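Local coordinates for lipoprotein LpqN (Mycobacterium tuberculosis, PDB 6MNA) that is involved in cell envelope biogenesis and may act as a membrane fusion protein connecting MmpL transporters with periplasmic proteins, at residues P119-I124 / M211-A216; F140-L145 / S166-G171; N147-Q152 / G172-N177; V183-V188 / Q200-A205. All coordinates share one frame; numbering follows the deposited sequence.

Contact 1: P119-I124 / M211-A216. With U2D (6-O-decanoyl-alpha-D-glucopyranose), chain B.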
# COMPACT_ATOMS: atom_id res chain seq x y z
N PRO A 119 -12.80 8.07 -3.40
CA PRO A 119 -11.68 7.17 -3.70
C PRO A 119 -10.39 7.75 -3.16
O PRO A 119 -10.11 8.93 -3.33
CB PRO A 119 -11.63 7.13 -5.23
CG PRO A 119 -12.90 7.74 -5.71
CD PRO A 119 -13.45 8.59 -4.61
N THR A 120 -9.59 6.89 -2.55
CA THR A 120 -8.31 7.33 -2.00
C THR A 120 -7.26 6.23 -2.16
O THR A 120 -7.55 5.04 -2.07
CB THR A 120 -8.39 7.68 -0.51
OG1 THR A 120 -8.65 6.49 0.25
CG2 THR A 120 -9.49 8.71 -0.22
N ILE A 121 -6.01 6.66 -2.30
CA ILE A 121 -4.87 5.76 -2.24
C ILE A 121 -3.88 6.42 -1.27
O ILE A 121 -3.49 7.58 -1.47
CB ILE A 121 -4.24 5.53 -3.60
CG1 ILE A 121 -5.30 5.08 -4.62
CG2 ILE A 121 -3.11 4.52 -3.46
CD1 ILE A 121 -4.75 4.90 -5.99
N VAL A 122 -3.57 5.72 -0.21
CA VAL A 122 -2.77 6.20 0.90
C VAL A 122 -1.47 5.41 0.90
O VAL A 122 -1.47 4.20 0.66
CB VAL A 122 -3.56 6.03 2.20
CG1 VAL A 122 -2.65 5.82 3.36
CG2 VAL A 122 -4.52 7.23 2.39
N ALA A 123 -0.39 6.07 1.22
CA ALA A 123 0.91 5.41 1.31
C ALA A 123 1.39 5.33 2.75
O ALA A 123 1.13 6.23 3.58
CB ALA A 123 1.93 6.14 0.44
N ILE A 124 2.07 4.24 3.07
CA ILE A 124 2.73 4.02 4.35
C ILE A 124 4.15 3.53 4.08
O ILE A 124 4.36 2.68 3.22
CB ILE A 124 2.01 2.98 5.21
CG1 ILE A 124 0.50 3.26 5.30
CG2 ILE A 124 2.67 2.92 6.59
CD1 ILE A 124 -0.27 2.09 5.84
N MET A 211 -13.47 1.81 -11.26
CA MET A 211 -12.64 2.08 -12.43
C MET A 211 -11.78 3.30 -12.20
O MET A 211 -10.67 3.40 -12.74
CB MET A 211 -13.49 2.25 -13.70
CG MET A 211 -14.34 1.02 -14.09
SD MET A 211 -13.33 -0.47 -14.26
CE MET A 211 -12.42 -0.11 -15.77
N THR A 212 -12.27 4.23 -11.37
CA THR A 212 -11.47 5.40 -10.96
C THR A 212 -10.23 4.98 -10.20
O THR A 212 -9.14 5.52 -10.44
CB THR A 212 -12.34 6.33 -10.13
OG1 THR A 212 -13.44 6.76 -10.93
CG2 THR A 212 -11.53 7.56 -9.60
N LEU A 213 -10.35 4.01 -9.30
CA LEU A 213 -9.16 3.52 -8.62
C LEU A 213 -8.20 2.88 -9.60
O LEU A 213 -7.00 3.12 -9.53
CB LEU A 213 -9.50 2.49 -7.54
CG LEU A 213 -9.92 2.81 -6.14
CD1 LEU A 213 -10.00 1.51 -5.40
CD2 LEU A 213 -8.97 3.78 -5.43
N MET A 214 -8.71 2.02 -10.49
CA MET A 214 -7.83 1.31 -11.43
C MET A 214 -7.05 2.27 -12.31
O MET A 214 -5.87 2.03 -12.62
CB MET A 214 -8.66 0.35 -12.30
CG MET A 214 -9.40 -0.72 -11.49
SD MET A 214 -10.27 -1.88 -12.58
CE MET A 214 -8.88 -2.91 -13.03
N ASP A 215 -7.68 3.36 -12.76
CA ASP A 215 -6.94 4.31 -13.58
C ASP A 215 -5.78 4.91 -12.79
O ASP A 215 -4.65 4.95 -13.28
CB ASP A 215 -7.88 5.41 -14.09
CG ASP A 215 -8.90 4.89 -15.10
OD1 ASP A 215 -8.54 3.99 -15.90
OD2 ASP A 215 -10.05 5.37 -15.10
N ALA A 216 -6.03 5.32 -11.56
CA ALA A 216 -4.96 5.93 -10.77
C ALA A 216 -3.84 4.94 -10.54
O ALA A 216 -2.66 5.29 -10.63
CB ALA A 216 -5.52 6.46 -9.45
C1 U2D B . -10.66 -7.62 -8.48
C2 U2D B . -9.74 -8.88 -8.73
C3 U2D B . -8.28 -8.45 -9.09
C4 U2D B . -8.43 -7.13 -9.80
C5 U2D B . -8.84 -6.18 -8.62
C6 U2D B . -9.31 -4.80 -9.02
CAX U2D B . -8.08 -3.20 -7.72
CAY U2D B . -8.52 -1.81 -8.13
CAZ U2D B . -7.37 -0.99 -8.72
CBA U2D B . -6.43 -0.45 -7.66
CBB U2D B . -5.08 -1.23 -7.58
CBC U2D B . -4.34 -0.32 -6.60
CBD U2D B . -3.07 -1.02 -6.19
CBE U2D B . -2.48 -0.21 -4.99
CBF U2D B . -2.16 1.18 -5.52
CBG U2D B . -1.15 1.14 -6.70
O11 U2D B . -7.01 -3.64 -8.56
O2 U2D B . -9.66 -9.77 -7.60
O3 U2D B . -7.55 -9.47 -9.83
O4 U2D B . -7.21 -6.70 -10.44
O5 U2D B . -9.92 -6.67 -7.75
O6 U2D B . -9.24 -4.05 -7.80
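Pro-119 and Ile-121 meet Thr-212, Leu-213 and Ala-216 where helix 210-223 lies over one face of the antiparallel sheet, beside the site that holds the decanoyl chain of the bound glycolipid. The axes of strand 120-124 and helix 211-216 pass 9.6 Å apart with their directions at 43°, and the space is filled by apolar side chains. With CG1 of Ile-121 beside its backbone N (chi1 -53°) and the chain beyond it extended, its tip CD1 comes 3.9 Å from Ala-216 CB, while CG1 rests 4.0 Å from Leu-213 CD2. The other branch, CG2, is turned to the ligand and touches U2D CBF at 4.0 Å, so one isoleucine packs on helix and acyl chain together. Leu-213 lays its CD2 methyl against the backbone at Thr-120 O (3.9 Å), with Ile-121 CG1 and, farther off, Pro-119 CB around it. Just before the strand, Pro-119 CG lies 4.1 Å from Thr-212 CG2; it is this methyl branch, not the hydroxyl, that faces the proline. Trp-93, on strand 93-96, packs on Pro-119 and on Thr-212, Leu-213 and Ala-216 of the helix. From another side of the helix, Met-214 CG touches U2D CAZ at 3.4 Å. The contact is a helix-on-sheet layer of an alpha/beta sandwich, consistent with the Mog1p/PsbP-like fold, here with a lipid tail held between the layers.

Contact 2: F140-L145 / S166-G171. With U2D (6-O-decanoyl-alpha-D-glucopyranose), chain B.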
# COMPACT_ATOMS: atom_id res chain seq x y z
N PHE A 140 4.08 -12.67 2.87
CA PHE A 140 2.95 -12.43 3.76
C PHE A 140 2.14 -11.18 3.41
O PHE A 140 1.12 -10.91 4.07
CB PHE A 140 3.44 -12.38 5.21
CG PHE A 140 4.12 -13.65 5.64
CD1 PHE A 140 3.54 -14.90 5.42
CD2 PHE A 140 5.37 -13.59 6.24
CE1 PHE A 140 4.19 -16.05 5.80
CE2 PHE A 140 6.02 -14.74 6.63
CZ PHE A 140 5.44 -15.96 6.42
N ALA A 141 2.52 -10.44 2.38
CA ALA A 141 1.72 -9.30 1.96
C ALA A 141 0.23 -9.59 1.76
O ALA A 141 -0.59 -8.73 2.14
CB ALA A 141 2.35 -8.75 0.67
N PRO A 142 -0.21 -10.73 1.21
CA PRO A 142 -1.67 -10.95 1.03
C PRO A 142 -2.48 -10.99 2.32
O PRO A 142 -3.70 -10.74 2.27
CB PRO A 142 -1.73 -12.29 0.30
CG PRO A 142 -0.42 -12.50 -0.32
CD PRO A 142 0.58 -11.80 0.62
N GLY A 143 -1.84 -11.26 3.47
CA GLY A 143 -2.60 -11.64 4.65
C GLY A 143 -3.54 -10.56 5.13
O GLY A 143 -4.70 -10.84 5.49
N GLU A 144 -3.08 -9.32 5.14
CA GLU A 144 -3.89 -8.23 5.67
C GLU A 144 -5.21 -8.08 4.92
O GLU A 144 -6.28 -8.03 5.54
CB GLU A 144 -3.10 -6.93 5.63
CG GLU A 144 -3.92 -5.71 6.07
CD GLU A 144 -3.12 -4.42 6.05
OE1 GLU A 144 -3.66 -3.36 6.44
OE2 GLU A 144 -1.94 -4.46 5.62
N LEU A 145 -5.17 -7.91 3.60
CA LEU A 145 -6.44 -7.80 2.88
C LEU A 145 -7.26 -9.07 3.03
O LEU A 145 -8.50 -9.01 3.13
CB LEU A 145 -6.22 -7.51 1.40
CG LEU A 145 -5.59 -6.22 0.97
CD1 LEU A 145 -6.23 -5.76 -0.28
CD2 LEU A 145 -5.60 -5.12 2.05
N SER A 166 11.09 -5.24 -6.05
CA SER A 166 10.11 -6.30 -6.04
C SER A 166 8.89 -5.89 -5.22
O SER A 166 9.00 -5.21 -4.20
CB SER A 166 10.68 -7.58 -5.42
OG SER A 166 11.68 -8.14 -6.25
N ALA A 167 7.73 -6.36 -5.67
CA ALA A 167 6.49 -5.95 -5.03
C ALA A 167 5.46 -7.07 -5.12
O ALA A 167 5.66 -8.07 -5.81
CB ALA A 167 5.95 -4.69 -5.68
N TRP A 168 4.35 -6.88 -4.42
CA TRP A 168 3.21 -7.77 -4.48
C TRP A 168 1.95 -6.93 -4.53
O TRP A 168 1.84 -5.94 -3.82
CB TRP A 168 3.16 -8.69 -3.26
CG TRP A 168 2.22 -9.77 -3.48
CD1 TRP A 168 0.89 -9.79 -3.15
CD2 TRP A 168 2.50 -11.02 -4.11
NE1 TRP A 168 0.35 -10.98 -3.54
CE2 TRP A 168 1.30 -11.75 -4.13
CE3 TRP A 168 3.65 -11.59 -4.67
CZ2 TRP A 168 1.20 -13.02 -4.69
CZ3 TRP A 168 3.54 -12.92 -5.24
CH2 TRP A 168 2.33 -13.58 -5.24
N GLN A 169 1.00 -7.33 -5.34
CA GLN A 169 -0.23 -6.57 -5.40
C GLN A 169 -1.40 -7.52 -5.33
O GLN A 169 -1.38 -8.58 -5.97
CB GLN A 169 -0.33 -5.76 -6.68
CG GLN A 169 -1.67 -5.07 -6.78
CD GLN A 169 -1.65 -3.91 -7.74
OE1 GLN A 169 -0.67 -3.15 -7.79
NE2 GLN A 169 -2.72 -3.75 -8.51
N LEU A 170 -2.39 -7.18 -4.52
CA LEU A 170 -3.64 -7.89 -4.60
C LEU A 170 -4.81 -6.94 -4.42
O LEU A 170 -4.70 -5.90 -3.77
CB LEU A 170 -3.74 -9.00 -3.58
CG LEU A 170 -4.19 -8.72 -2.19
CD1 LEU A 170 -4.54 -9.99 -1.41
CD2 LEU A 170 -3.01 -7.95 -1.51
N GLY A 171 -5.93 -7.32 -4.98
CA GLY A 171 -7.11 -6.48 -4.91
C GLY A 171 -8.33 -7.35 -4.83
O GLY A 171 -8.28 -8.57 -5.05
C1 U2D B . -10.66 -7.62 -8.48
C2 U2D B . -9.74 -8.88 -8.73
C3 U2D B . -8.28 -8.45 -9.09
C4 U2D B . -8.43 -7.13 -9.80
C5 U2D B . -8.84 -6.18 -8.62
C6 U2D B . -9.31 -4.80 -9.02
CAX U2D B . -8.08 -3.20 -7.72
CAY U2D B . -8.52 -1.81 -8.13
CAZ U2D B . -7.37 -0.99 -8.72
CBA U2D B . -6.43 -0.45 -7.66
CBB U2D B . -5.08 -1.23 -7.58
CBC U2D B . -4.34 -0.32 -6.60
CBD U2D B . -3.07 -1.02 -6.19
CBE U2D B . -2.48 -0.21 -4.99
CBF U2D B . -2.16 1.18 -5.52
CBG U2D B . -1.15 1.14 -6.70
O11 U2D B . -7.01 -3.64 -8.56
O2 U2D B . -9.66 -9.77 -7.60
O3 U2D B . -7.55 -9.47 -9.83
O4 U2D B . -7.21 -6.70 -10.44
O5 U2D B . -9.92 -6.67 -7.75
O6 U2D B . -9.24 -4.05 -7.80
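Leu-170 is the residue most covered here, wedged between Pro-142 and Leu-145 on the short helix above strand 165-176. Its CG takes the cramped place between backbone N and carbonyl carbon (chi1 84°), which spreads the two methyls: CD1 lies 4.0 Å from Pro-142 CB and also borders Leu-145 CB, and CD2 comes 4.0 Å from Leu-145 CG. The two leucines slide past each other in opposite directions, and Leu-145 CD1 ends 3.8 Å from Leu-170 O, against the strand backbone.

Pro-142 also serves Trp-168, two residues back on the same face of the strand. The two side chains run at about a right angle, with Pro-142 CD over one face of the indole and Pro-142 CG 3.6 Å from Trp-168 NE1. That nitrogen gives its hydrogen bond to Asp-156 O, in the next strand, which helps fix the rotation of the ring. Ala-141 CB closes the row, 4.0 Å from Trp-168 CB. All this is the second helical cover of an alpha/beta/alpha sandwich, as in Mog1p/PsbP-like proteins; helix 210-223 lies on the opposite side of the sheet.

Alternation along the strand sends Gln-169 to that opposite side. Its extended chain brings the flat amide alongside the acyl tail, with CD 3.6 Å from U2D CBD. At the end of the segment Gly-171, lacking a side chain, lets the ester end of the ligand pass close by, and Gly-171 O accepts a hydrogen bond from U2D O2 at 3.1 Å.

Contact 3: N147-Q152 / G172-N177. With GLC (alpha-D-glucopyranose), chain C.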
# COMPACT_ATOMS: atom_id res chain seq x y z
N ASN A 147 -7.70 -10.90 5.47
CA ASN A 147 -8.40 -10.91 6.75
C ASN A 147 -9.52 -9.89 6.85
O ASN A 147 -10.18 -9.80 7.89
CB ASN A 147 -7.43 -10.65 7.91
CG ASN A 147 -6.45 -11.76 8.10
OD1 ASN A 147 -6.68 -12.88 7.65
ND2 ASN A 147 -5.33 -11.46 8.74
N LEU A 148 -9.75 -9.10 5.82
CA LEU A 148 -10.78 -8.10 5.85
C LEU A 148 -12.16 -8.78 5.86
O LEU A 148 -12.30 -9.91 5.39
CB LEU A 148 -10.64 -7.19 4.64
CG LEU A 148 -10.52 -5.68 4.67
CD1 LEU A 148 -9.91 -5.11 5.92
CD2 LEU A 148 -9.69 -5.32 3.43
N PRO A 149 -13.18 -8.10 6.39
CA PRO A 149 -14.52 -8.70 6.49
C PRO A 149 -15.14 -8.92 5.11
O PRO A 149 -15.40 -7.97 4.37
CB PRO A 149 -15.31 -7.67 7.30
CG PRO A 149 -14.28 -6.87 8.02
CD PRO A 149 -13.13 -6.80 7.07
N GLY A 150 -15.38 -10.19 4.79
CA GLY A 150 -16.02 -10.49 3.53
C GLY A 150 -15.12 -10.32 2.34
O GLY A 150 -15.62 -10.29 1.21
N PHE A 151 -13.81 -10.20 2.54
CA PHE A 151 -12.91 -10.05 1.41
C PHE A 151 -13.13 -11.17 0.40
O PHE A 151 -13.23 -12.34 0.76
CB PHE A 151 -11.44 -10.02 1.85
CG PHE A 151 -10.50 -9.74 0.72
CD1 PHE A 151 -10.44 -8.48 0.18
CD2 PHE A 151 -9.72 -10.75 0.16
CE1 PHE A 151 -9.60 -8.20 -0.88
CE2 PHE A 151 -8.86 -10.47 -0.91
CZ PHE A 151 -8.82 -9.20 -1.42
N GLN A 152 -13.21 -10.81 -0.86
CA GLN A 152 -13.13 -11.80 -1.93
C GLN A 152 -12.31 -11.20 -3.05
O GLN A 152 -12.62 -10.10 -3.52
CB GLN A 152 -14.51 -12.22 -2.42
CG GLN A 152 -15.37 -11.06 -2.88
CD GLN A 152 -16.81 -11.46 -3.09
OE1 GLN A 152 -17.13 -12.63 -3.30
NE2 GLN A 152 -17.71 -10.48 -3.01
N GLY A 172 -9.43 -6.74 -4.41
CA GLY A 172 -10.68 -7.44 -4.30
C GLY A 172 -11.75 -6.51 -3.79
O GLY A 172 -11.66 -5.28 -3.90
N SER A 173 -12.79 -7.12 -3.27
CA SER A 173 -13.95 -6.43 -2.74
C SER A 173 -14.18 -6.88 -1.32
O SER A 173 -13.92 -8.04 -0.97
CB SER A 173 -15.21 -6.72 -3.57
OG SER A 173 -15.09 -6.20 -4.88
N TYR A 174 -14.72 -5.97 -0.50
CA TYR A 174 -15.18 -6.35 0.83
C TYR A 174 -16.39 -5.49 1.16
O TYR A 174 -16.65 -4.46 0.52
CB TYR A 174 -14.07 -6.24 1.88
CG TYR A 174 -13.76 -4.85 2.43
CD1 TYR A 174 -13.18 -3.89 1.63
CD2 TYR A 174 -14.00 -4.54 3.75
CE1 TYR A 174 -12.86 -2.60 2.13
CE2 TYR A 174 -13.68 -3.27 4.27
CZ TYR A 174 -13.12 -2.30 3.45
OH TYR A 174 -12.79 -1.02 3.94
N SER A 175 -17.17 -5.96 2.13
CA SER A 175 -18.42 -5.32 2.51
C SER A 175 -18.17 -4.62 3.85
O SER A 175 -17.77 -5.26 4.82
CB SER A 175 -19.57 -6.33 2.61
OG SER A 175 -19.44 -7.19 3.72
N LYS A 176 -18.35 -3.31 3.85
CA LYS A 176 -18.23 -2.50 5.05
C LYS A 176 -19.56 -1.78 5.23
O LYS A 176 -19.97 -1.02 4.35
CB LYS A 176 -17.07 -1.51 4.93
CG LYS A 176 -16.82 -0.64 6.18
CD LYS A 176 -15.59 0.28 6.00
CE LYS A 176 -15.30 1.13 7.25
NZ LYS A 176 -13.97 1.83 7.18
N ASN A 177 -20.21 -2.02 6.36
CA ASN A 177 -21.48 -1.35 6.67
C ASN A 177 -22.51 -1.64 5.58
O ASN A 177 -23.21 -0.74 5.12
CB ASN A 177 -21.29 0.15 6.84
CG ASN A 177 -20.46 0.51 8.07
OD1 ASN A 177 -20.59 -0.10 9.13
ND2 ASN A 177 -19.60 1.51 7.92
C1 GLC C . -12.97 -8.16 -8.74
C2 GLC C . -14.31 -7.80 -8.10
C3 GLC C . -14.58 -8.71 -6.91
C4 GLC C . -14.53 -10.17 -7.38
C5 GLC C . -13.17 -10.48 -8.02
C6 GLC C . -13.10 -11.87 -8.61
O1 GLC C . -11.91 -7.95 -7.81
O2 GLC C . -14.30 -6.40 -7.71
O3 GLC C . -15.88 -8.42 -6.38
O4 GLC C . -14.76 -11.02 -6.25
O5 GLC C . -12.96 -9.56 -9.13
O6 GLC C . -13.21 -12.77 -7.48
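The carbonyl oxygen of Pro-149 sits in the plane of the Tyr-174 ring at its edge, just 3.3 Å from Tyr-174 CB, while Leu-148 covers one face of the same ring. Both come from a type II beta turn, Leu-148 to Phe-151, closed by Phe-151 N to Leu-148 O; Gly-150 supplies the positive phi that such a turn needs at its third position. The turn leads into an antiparallel pairing at the edge of the sheet. Gln-152 and Ser-173 form a hydrogen-bonded pair, with Gln-152 N to Ser-173 O at 2.9 Å and Ser-173 N to Gln-152 O at 3.0 Å. Before it, Phe-151 CA adds a CH...O contact to Ser-173 O, and only a weak bond joins Ser-175 N to Pro-149 O.

Over the tyrosine, Leu-148 CG makes a CH-pi contact 19° off the ring normal, shifted toward the rim, where it lies 3.8 Å from Tyr-174 CD2. Val-183 of the next strand also packs on this ring, and Arg-181 touches the tyrosine side chain. Phe-151 leaves its backbone away from the strand, but with CG anti to N (chi1 -174°) its ring swings back until CE1 is 3.7 Å from Gly-172 CA, where the strand presents no side chain.

At the sugar end, GLC O1 is bonded to C1 of the U2D glucose, making the ligand a trehalose monodecanoate. Ser-173 OG is hydrogen-bonded to GLC O3 at 2.8 Å, and Gln-152 CG lies 3.4 Å from GLC O4.

Contact 4: V183-V188 / Q200-A205. With U2D (6-O-decanoyl-alpha-D-glucopyranose), chain B.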
# COMPACT_ATOMS: atom_id res chain seq x y z
N VAL A 183 -10.93 -2.73 -2.75
CA VAL A 183 -9.69 -2.42 -2.00
C VAL A 183 -8.54 -3.08 -2.73
O VAL A 183 -8.70 -4.14 -3.37
CB VAL A 183 -9.84 -2.89 -0.56
CG1 VAL A 183 -10.04 -4.42 -0.49
CG2 VAL A 183 -8.64 -2.43 0.30
N ALA A 184 -7.38 -2.46 -2.66
CA ALA A 184 -6.21 -3.10 -3.23
C ALA A 184 -5.02 -2.61 -2.43
O ALA A 184 -5.05 -1.54 -1.83
CB ALA A 184 -6.02 -2.78 -4.70
N GLN A 185 -3.98 -3.44 -2.42
CA GLN A 185 -2.76 -3.07 -1.72
C GLN A 185 -1.57 -3.54 -2.55
O GLN A 185 -1.53 -4.69 -2.98
CB GLN A 185 -2.74 -3.68 -0.34
CG GLN A 185 -1.49 -3.34 0.41
CD GLN A 185 -1.49 -3.97 1.76
OE1 GLN A 185 -1.40 -5.19 1.89
NE2 GLN A 185 -1.56 -3.14 2.80
N LYS A 186 -0.65 -2.62 -2.82
CA LYS A 186 0.66 -2.97 -3.37
C LYS A 186 1.70 -2.80 -2.28
O LYS A 186 1.75 -1.75 -1.62
CB LYS A 186 0.99 -2.12 -4.59
CG LYS A 186 2.29 -2.52 -5.29
CD LYS A 186 2.42 -1.79 -6.66
CE LYS A 186 3.19 -2.65 -7.65
NZ LYS A 186 3.23 -2.11 -9.04
N THR A 187 2.51 -3.84 -2.07
CA THR A 187 3.59 -3.81 -1.09
C THR A 187 4.90 -3.87 -1.86
O THR A 187 5.07 -4.73 -2.72
CB THR A 187 3.49 -5.00 -0.13
OG1 THR A 187 2.23 -4.96 0.60
CG2 THR A 187 4.63 -5.02 0.88
N VAL A 188 5.80 -2.94 -1.58
CA VAL A 188 7.09 -2.90 -2.25
C VAL A 188 8.17 -3.06 -1.19
O VAL A 188 8.14 -2.37 -0.17
CB VAL A 188 7.33 -1.57 -3.00
CG1 VAL A 188 8.59 -1.68 -3.82
CG2 VAL A 188 6.15 -1.13 -3.82
N GLN A 200 3.77 0.48 1.49
CA GLN A 200 2.45 -0.07 1.16
C GLN A 200 1.60 1.04 0.57
O GLN A 200 1.57 2.16 1.09
CB GLN A 200 1.81 -0.70 2.35
CG GLN A 200 2.59 -1.94 2.85
CD GLN A 200 1.80 -2.84 3.77
OE1 GLN A 200 1.40 -2.45 4.85
NE2 GLN A 200 1.58 -4.08 3.33
N LEU A 201 0.91 0.71 -0.51
CA LEU A 201 -0.01 1.62 -1.19
C LEU A 201 -1.39 1.02 -1.05
O LEU A 201 -1.63 -0.08 -1.58
CB LEU A 201 0.39 1.83 -2.62
CG LEU A 201 1.81 2.28 -2.91
CD1 LEU A 201 2.07 2.40 -4.36
CD2 LEU A 201 2.00 3.57 -2.22
N ASN A 202 -2.28 1.69 -0.31
CA ASN A 202 -3.57 1.14 0.08
C ASN A 202 -4.68 1.90 -0.64
O ASN A 202 -4.93 3.07 -0.34
CB ASN A 202 -3.78 1.25 1.59
CG ASN A 202 -2.81 0.41 2.38
OD1 ASN A 202 -2.44 -0.68 1.96
ND2 ASN A 202 -2.43 0.88 3.55
N ALA A 203 -5.41 1.22 -1.49
CA ALA A 203 -6.41 1.87 -2.32
C ALA A 203 -7.77 1.41 -1.84
O ALA A 203 -7.96 0.23 -1.49
CB ALA A 203 -6.19 1.57 -3.79
N ASP A 204 -8.73 2.34 -1.83
CA ASP A 204 -10.04 2.02 -1.29
C ASP A 204 -11.09 2.92 -1.93
O ASP A 204 -10.89 4.12 -2.04
CB ASP A 204 -10.05 2.19 0.23
CG ASP A 204 -11.45 2.16 0.82
OD1 ASP A 204 -12.12 1.13 0.67
OD2 ASP A 204 -11.89 3.17 1.42
N ALA A 205 -12.21 2.32 -2.37
CA ALA A 205 -13.28 3.13 -2.95
C ALA A 205 -14.55 2.30 -2.91
O ALA A 205 -14.51 1.07 -2.78
CB ALA A 205 -12.99 3.55 -4.38
C1 U2D B . -10.66 -7.62 -8.48
C2 U2D B . -9.74 -8.88 -8.73
C3 U2D B . -8.28 -8.45 -9.09
C4 U2D B . -8.43 -7.13 -9.80
C5 U2D B . -8.84 -6.18 -8.62
C6 U2D B . -9.31 -4.80 -9.02
CAX U2D B . -8.08 -3.20 -7.72
CAY U2D B . -8.52 -1.81 -8.13
CAZ U2D B . -7.37 -0.99 -8.72
CBA U2D B . -6.43 -0.45 -7.66
CBB U2D B . -5.08 -1.23 -7.58
CBC U2D B . -4.34 -0.32 -6.60
CBD U2D B . -3.07 -1.02 -6.19
CBE U2D B . -2.48 -0.21 -4.99
CBF U2D B . -2.16 1.18 -5.52
CBG U2D B . -1.15 1.14 -6.70
O11 U2D B . -7.01 -3.64 -8.56
O2 U2D B . -9.66 -9.77 -7.60
O3 U2D B . -7.55 -9.47 -9.83
O4 U2D B . -7.21 -6.70 -10.44
O5 U2D B . -9.92 -6.67 -7.75
O6 U2D B . -9.24 -4.05 -7.80
O HOH W 1 -0.03 -6.17 4.41
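Gln-185 NE2 is gripped by two oxygens: it donates to Asn-202 OD1 at 2.7 Å across the strand pair, and it is also hydrogen-bonded to Glu-144 OE2, from the short helix above. The glutamine and asparagine side chains run side by side, pointing the same way, with their amide planes 38° apart; the donor stands somewhat out of the plane of the Asn-202 carbonyl. An extended chain with CG anti to N (chi1 179°) carries the Gln-185 amide up to this partner.

Next along the same face, Gln-200 NE2 donates an almost straight bond to Thr-187 OG1 at 2.9 Å, which lies in the amide plane of Gln-200. A water accepts from the same NE2 and can donate to Gln-185 OE1, with its O 3.0 Å from that OE1, bridging the two glutamines. The two amide nitrogens, Gln-185 NE2 and Gln-200 NE2, come close without bonding, since both are donors.

These side chains stand on the central hairpin of the sheet, strands 179-192 and 195-206. Hydrogen-bonded pairs Ala-184 with Ala-203 and Lys-186 with Leu-201 alternate with non-hydrogen-bonded pairs such as Gln-185 with Asn-202. The straightest backbone bond is Ala-203 N to Ala-184 O, 2.8 Å.

The other face is lined by small and apolar groups along the decanoyl chain. Ala-184 CB touches U2D CBB at 3.4 Å, Ala-203 CB lies 3.9 Å from U2D CBC, and Leu-201 CB is 3.9 Å from U2D CBF. Lys-186 on this face carries its NZ away to a hydrogen bond with Thr-161 O.

Contact 4 is the centre of the sheet, and the others are built round it. Strand 120-130 pairs with strand 195-206 on one flank, bringing in contact 1; strand 165-176 pairs with strand 179-192 on the other, bringing in contacts 2 and 3, which share that strand. Contacts 1, 2 and 4 are buried. Contacts 1 and 2 are apolar helix-on-sheet packing on opposite faces; contact 4 adds backbone ladders and an amide network on the face covered by contact 2. Contact 3, partly open, mixes one hydrogen-bonded strand pair with turn-on-ring packing. The ligand's tail touches contacts 1, 2 and 4, and its sugars bond to contacts 2 and 3.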